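Local coordinates for protein serine acetyltransferase (Bacteroides vulgatus ATCC 8482, PDB 3F1X) that probably transfers an acetyl group from acetyl-CoA to serine, as serine acetyltransferases do in the first step of cysteine biosynthesis, at residues D34-L48 against L79-F93. Sequence-based numbering, arbitrary orientation.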
loop_
_atom_site.group_PDB
_atom_site.type_symbol
_atom_site.label_atom_id
_atom_site.label_comp_id
_atom_site.label_asym_id
_atom_site.label_seq_id
_atom_site.Cartn_x
_atom_site.Cartn_y
_atom_site.Cartn_z
ATOM N N ASP A 34 -16.929 4.671 21.038
ATOM C CA ASP A 34 -16.071 5.838 20.913
ATOM C C ASP A 34 -14.812 5.514 20.128
ATOM O O ASP A 34 -14.250 4.422 20.249
ATOM C CB ASP A 34 -15.667 6.379 22.284
ATOM C CG ASP A 34 -16.774 7.171 22.951
ATOM O OD1 ASP A 34 -17.766 7.516 22.269
ATOM O OD2 ASP A 34 -16.643 7.459 24.155
ATOM N N PRO A 35 -14.360 6.459 19.291
ATOM C CA PRO A 35 -13.149 6.242 18.498
ATOM C C PRO A 35 -11.927 6.527 19.367
ATOM O O PRO A 35 -11.982 7.362 20.270
ATOM C CB PRO A 35 -13.303 7.246 17.365
ATOM C CG PRO A 35 -13.965 8.398 18.048
ATOM C CD PRO A 35 -15.028 7.713 18.895
ATOM N N LEU A 36 -10.831 5.825 19.102
ATOM C CA LEU A 36 -9.603 6.022 19.863
ATOM C C LEU A 36 -8.609 6.799 19.008
ATOM O O LEU A 36 -8.670 6.752 17.781
ATOM C CB LEU A 36 -8.993 4.671 20.252
ATOM C CG LEU A 36 -9.769 3.810 21.258
ATOM C CD1 LEU A 36 -9.277 2.375 21.188
ATOM C CD2 LEU A 36 -9.601 4.375 22.659
ATOM N N PRO A 37 -7.692 7.533 19.643
ATOM C CA PRO A 37 -6.706 8.298 18.883
ATOM C C PRO A 37 -5.935 7.388 17.931
ATOM O O PRO A 37 -5.554 6.275 18.290
ATOM C CB PRO A 37 -5.834 8.898 19.974
ATOM C CG PRO A 37 -6.828 9.161 21.053
ATOM C CD PRO A 37 -7.608 7.859 21.076
ATOM N N SER A 38 -5.730 7.865 16.711
ATOM C CA SER A 38 -5.027 7.103 15.692
ATOM C C SER A 38 -3.701 7.757 15.348
ATOM O O SER A 38 -3.665 8.864 14.812
ATOM C CB SER A 38 -5.898 6.997 14.434
ATOM O OG SER A 38 -5.166 6.501 13.325
ATOM N N ALA A 39 -2.607 7.079 15.666
ATOM C CA ALA A 39 -1.295 7.618 15.348
ATOM C C ALA A 39 -1.209 7.832 13.838
ATOM O O ALA A 39 -0.575 8.775 13.375
ATOM C CB ALA A 39 -0.211 6.654 15.811
ATOM N N LYS A 40 -1.860 6.960 13.069
ATOM C CA LYS A 40 -1.833 7.080 11.617
ATOM C C LYS A 40 -2.498 8.359 11.134
ATOM O O LYS A 40 -1.931 9.091 10.324
ATOM C CB LYS A 40 -2.495 5.864 10.968
ATOM C CG LYS A 40 -1.661 4.598 11.094
ATOM C CD LYS A 40 -2.331 3.392 10.450
ATOM C CE LYS A 40 -1.423 2.171 10.534
ATOM N NZ LYS A 40 -2.053 0.949 9.956
ATOM N N SER A 41 -3.704 8.624 11.626
ATOM C CA SER A 41 -4.432 9.832 11.247
ATOM C C SER A 41 -3.666 11.056 11.731
ATOM O O SER A 41 -3.570 12.054 11.017
ATOM C CB SER A 41 -5.825 9.836 11.863
ATOM O OG SER A 41 -6.578 8.742 11.374
ATOM N N LEU A 42 -3.118 10.970 12.942
ATOM C CA LEU A 42 -2.359 12.079 13.506
ATOM C C LEU A 42 -1.122 12.394 12.665
ATOM O O LEU A 42 -0.748 13.556 12.508
ATOM C CB LEU A 42 -1.972 11.778 14.964
ATOM C CG LEU A 42 -3.174 11.839 15.931
ATOM C CD1 LEU A 42 -2.757 11.460 17.343
ATOM C CD2 LEU A 42 -3.761 13.248 15.916
ATOM N N TYR A 43 -0.491 11.363 12.113
ATOM C CA TYR A 43 0.676 11.595 11.274
ATOM C C TYR A 43 0.235 12.398 10.048
ATOM O O TYR A 43 0.869 13.383 9.680
ATOM C CB TYR A 43 1.288 10.264 10.835
ATOM C CG TYR A 43 2.348 10.415 9.780
ATOM C CD1 TYR A 43 3.629 10.844 10.106
ATOM C CD2 TYR A 43 2.057 10.165 8.442
ATOM C CE1 TYR A 43 4.607 11.026 9.117
ATOM C CE2 TYR A 43 3.021 10.343 7.444
ATOM C CZ TYR A 43 4.291 10.775 7.790
ATOM O OH TYR A 43 5.244 10.966 6.808
ATOM N N LYS A 44 -0.855 11.966 9.420
ATOM C CA LYS A 44 -1.385 12.653 8.244
ATOM C C LYS A 44 -1.740 14.088 8.579
ATOM O O LYS A 44 -1.508 14.997 7.789
ATOM C CB LYS A 44 -2.638 11.947 7.713
ATOM C CG LYS A 44 -2.360 10.653 6.977
ATOM C CD LYS A 44 -3.660 9.928 6.646
ATOM C CE LYS A 44 -3.380 8.583 6.000
ATOM N NZ LYS A 44 -4.617 7.754 5.873
ATOM N N ILE A 45 -2.304 14.288 9.763
ATOM C CA ILE A 45 -2.693 15.623 10.198
ATOM C C ILE A 45 -1.502 16.569 10.279
ATOM O O ILE A 45 -1.550 17.680 9.736
ATOM C CB ILE A 45 -3.417 15.565 11.560
ATOM C CG1 ILE A 45 -4.823 14.994 11.348
ATOM C CG2 ILE A 45 -3.477 16.949 12.201
ATOM C CD1 ILE A 45 -5.569 14.691 12.612
ATOM N N VAL A 46 -0.435 16.139 10.954
ATOM C CA VAL A 46 0.752 16.975 11.075
ATOM C C VAL A 46 1.390 17.236 9.705
ATOM O O VAL A 46 1.879 18.333 9.448
ATOM C CB VAL A 46 1.804 16.338 12.021
ATOM C CG1 VAL A 46 3.052 17.193 12.058
ATOM C CG2 VAL A 46 1.237 16.219 13.419
ATOM N N GLU A 47 1.386 16.241 8.818
ATOM C CA GLU A 47 1.980 16.435 7.495
ATOM C C GLU A 47 1.196 17.459 6.659
ATOM O O GLU A 47 1.782 18.239 5.909
ATOM C CB GLU A 47 2.071 15.096 6.755
ATOM C CG GLU A 47 3.097 14.135 7.368
ATOM C CD GLU A 47 4.515 14.667 7.269
ATOM O OE1 GLU A 47 5.001 14.834 6.130
ATOM O OE2 GLU A 47 5.148 14.922 8.322
ATOM N N LEU A 48 -0.129 17.450 6.794
ATOM C CA LEU A 48 -0.972 18.393 6.066
ATOM C C LEU A 48 -0.750 19.788 6.633
ATOM O O LEU A 48 -0.706 20.772 5.898
ATOM C CB LEU A 48 -2.446 17.997 6.199
ATOM C CG LEU A 48 -2.895 16.815 5.338
ATOM C CD1 LEU A 48 -4.196 16.233 5.889
ATOM C CD2 LEU A 48 -3.058 17.266 3.899
ATOM N N LEU A 79 -7.440 18.155 6.120
ATOM C CA LEU A 79 -7.020 18.372 7.495
ATOM C C LEU A 79 -8.235 18.543 8.406
ATOM O O LEU A 79 -8.290 17.987 9.504
ATOM C CB LEU A 79 -6.135 19.617 7.590
ATOM C CG LEU A 79 -5.776 20.063 9.009
ATOM C CD1 LEU A 79 -5.101 18.926 9.739
ATOM C CD2 LEU A 79 -4.859 21.283 8.963
ATOM N N PHE A 80 -9.201 19.331 7.954
ATOM C CA PHE A 80 -10.399 19.566 8.736
ATOM C C PHE A 80 -11.135 18.280 9.086
ATOM O O PHE A 80 -11.543 18.088 10.230
ATOM C CB PHE A 80 -11.348 20.487 7.985
ATOM C CG PHE A 80 -12.639 20.721 8.699
ATOM C CD1 PHE A 80 -12.652 21.292 9.964
ATOM C CD2 PHE A 80 -13.850 20.362 8.114
ATOM C CE1 PHE A 80 -13.852 21.503 10.646
ATOM C CE2 PHE A 80 -15.058 20.568 8.787
ATOM C CZ PHE A 80 -15.054 21.141 10.053
ATOM N N GLY A 81 -11.332 17.422 8.086
ATOM C CA GLY A 81 -12.022 16.162 8.313
ATOM C C GLY A 81 -11.263 15.292 9.298
ATOM O O GLY A 81 -11.832 14.803 10.270
ATOM N N LEU A 82 -9.972 15.103 9.043
ATOM C CA LEU A 82 -9.117 14.288 9.897
ATOM C C LEU A 82 -9.027 14.838 11.316
ATOM O O LEU A 82 -9.185 14.097 12.284
ATOM C CB LEU A 82 -7.706 14.207 9.294
ATOM C CG LEU A 82 -7.184 12.922 8.630
ATOM C CD1 LEU A 82 -8.298 12.155 7.966
ATOM C CD2 LEU A 82 -6.097 13.285 7.630
ATOM N N LEU A 83 -8.772 16.136 11.437
ATOM C CA LEU A 83 -8.636 16.758 12.748
ATOM C C LEU A 83 -9.920 16.720 13.568
ATOM O O LEU A 83 -9.866 16.630 14.790
ATOM C CB LEU A 83 -8.153 18.208 12.614
ATOM C CG LEU A 83 -7.868 18.957 13.919
ATOM C CD1 LEU A 83 -6.794 18.230 14.744
ATOM C CD2 LEU A 83 -7.411 20.360 13.593
ATOM N N THR A 84 -11.069 16.797 12.908
ATOM C CA THR A 84 -12.338 16.753 13.636
ATOM C C THR A 84 -12.451 15.414 14.364
ATOM O O THR A 84 -12.751 15.362 15.554
ATOM C CB THR A 84 -13.545 16.911 12.674
ATOM O OG1 THR A 84 -13.521 18.216 12.075
ATOM C CG2 THR A 84 -14.857 16.726 13.423
ATOM N N GLU A 85 -12.168 14.331 13.650
ATOM C CA GLU A 85 -12.255 12.995 14.228
ATOM C C GLU A 85 -11.278 12.767 15.382
ATOM O O GLU A 85 -11.640 12.167 16.386
ATOM C CB GLU A 85 -12.013 11.944 13.144
ATOM C CG GLU A 85 -12.310 10.513 13.571
ATOM C CD GLU A 85 -13.780 10.292 13.877
ATOM O OE1 GLU A 85 -14.627 10.813 13.121
ATOM O OE2 GLU A 85 -14.084 9.585 14.861
ATOM N N GLN A 86 -10.047 13.252 15.249
ATOM C CA GLN A 86 -9.055 13.043 16.292
ATOM C C GLN A 86 -9.349 13.873 17.527
ATOM O O GLN A 86 -9.112 13.436 18.654
ATOM C CB GLN A 86 -7.654 13.341 15.764
ATOM C CG GLN A 86 -7.185 12.328 14.737
ATOM C CD GLN A 86 -7.378 10.903 15.223
ATOM O OE1 GLN A 86 -8.149 10.132 14.644
ATOM N NE2 GLN A 86 -6.679 10.548 16.290
ATOM N N ILE A 87 -9.862 15.077 17.316
ATOM C CA ILE A 87 -10.207 15.921 18.439
ATOM C C ILE A 87 -11.366 15.228 19.168
ATOM O O ILE A 87 -11.417 15.217 20.397
ATOM C CB ILE A 87 -10.613 17.336 17.968
ATOM C CG1 ILE A 87 -9.370 18.087 17.479
ATOM C CG2 ILE A 87 -11.300 18.082 19.101
ATOM C CD1 ILE A 87 -9.634 19.472 16.927
ATOM N N LEU A 88 -12.283 14.636 18.407
ATOM C CA LEU A 88 -13.411 13.930 19.011
ATOM C C LEU A 88 -12.881 12.760 19.853
ATOM O O LEU A 88 -13.378 12.494 20.948
ATOM C CB LEU A 88 -14.359 13.405 17.930
ATOM C CG LEU A 88 -15.624 12.683 18.409
ATOM C CD1 LEU A 88 -16.488 13.626 19.224
ATOM C CD2 LEU A 88 -16.404 12.175 17.206
ATOM N N ALA A 89 -11.864 12.071 19.343
ATOM C CA ALA A 89 -11.281 10.953 20.079
ATOM C C ALA A 89 -10.645 11.445 21.383
ATOM O O ALA A 89 -10.751 10.798 22.428
ATOM C CB ALA A 89 -10.238 10.238 19.217
ATOM N N GLY A 90 -9.987 12.598 21.315
ATOM C CA GLY A 90 -9.353 13.165 22.494
ATOM C C GLY A 90 -10.367 13.511 23.567
ATOM O O GLY A 90 -10.195 13.152 24.731
ATOM N N LEU A 91 -11.430 14.209 23.176
ATOM C CA LEU A 91 -12.467 14.586 24.119
ATOM C C LEU A 91 -13.067 13.339 24.767
ATOM O O LEU A 91 -13.326 13.328 25.968
ATOM C CB LEU A 91 -13.565 15.378 23.408
ATOM C CG LEU A 91 -13.187 16.778 22.912
ATOM C CD1 LEU A 91 -14.235 17.276 21.933
ATOM C CD2 LEU A 91 -13.058 17.718 24.098
ATOM N N CYS A 92 -13.278 12.290 23.971
ATOM C CA CYS A 92 -13.858 11.045 24.478
ATOM C C CYS A 92 -12.935 10.285 25.422
ATOM O O CYS A 92 -13.397 9.644 26.366
ATOM C CB CYS A 92 -14.248 10.118 23.318
ATOM S SG CYS A 92 -15.706 10.633 22.379
ATOM N N PHE A 93 -11.635 10.347 25.158
ATOM C CA PHE A 93 -10.656 9.648 25.980
ATOM C C PHE A 93 -10.696 10.141 27.426
ATOM O O PHE A 93 -11.177 9.443 28.315
ATOM C CB PHE A 93 -9.256 9.851 25.410
ATOM C CG PHE A 93 -8.317 8.718 25.699
ATOM C CD1 PHE A 93 -8.332 7.571 24.908
ATOM C CD2 PHE A 93 -7.424 8.790 26.767
ATOM C CE1 PHE A 93 -7.467 6.505 25.173
ATOM C CE2 PHE A 93 -6.551 7.731 27.048
ATOM C CZ PHE A 93 -6.575 6.588 26.247
HETATM O O HOH W 1 -14.673 6.987 25.888
HETATM O O HOH W 2 -10.878 8.088 22.798
HETATM O O HOH W 3 -8.981 11.033 11.925
#
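Knobs-into-holes packing joins helix 39-48 to helix 79-93 in the helical region that precedes the left-handed parallel beta-helix of this serine acetyltransferase, a worked case of one side chain seated between four residues of a neighbouring helix: the knob is I45, lodged among L79, L82, L83 and Q86. The helix axes approach to 9.5 Å with their directions 137° apart, an oblique, broadly antiparallel crossing. The two branches of I45 divide the work: CG2, anti to the backbone N, meets L79 CD1 at 3.6 Å, whereas CG1 lies against L82 CB and carries CD1 on to Q86 CG, also at 3.6 Å. L82 CD2 rests against K44 CB and L48 CD1.

Where I45 is the apolar knob, Q86 bends toward the start of helix 39-48. Turned at chi2 (-50°), it lies with CG against L42 CD2 and its amide beside the S38 backbone N and S41 CB. With an alanine at this position, a gap would probably open beside I45 and L42, and the first turn of the helix is likely to lose its amide neighbour. S38 caps that turn, its OG accepting from S41 N at 3.1 Å in a nearly straight bond (170°).

Before the cap, an extended, proline-rich segment runs along the other helix. A89, small enough to admit the chain, sets CB 3.5 Å from P35 O, and the rings of P35 and P37 pack near the same methyl. P35 CG also touches E85 OE2, while E85 OE1 is engaged in a salt bridge with R109. L36 CD2 comes to the edge of the F93 ring. Two waters stitch this segment to the helix: one donates to D34 OD2 and C92 O, the other to P35 O and, at 2.7 Å, to A89 O.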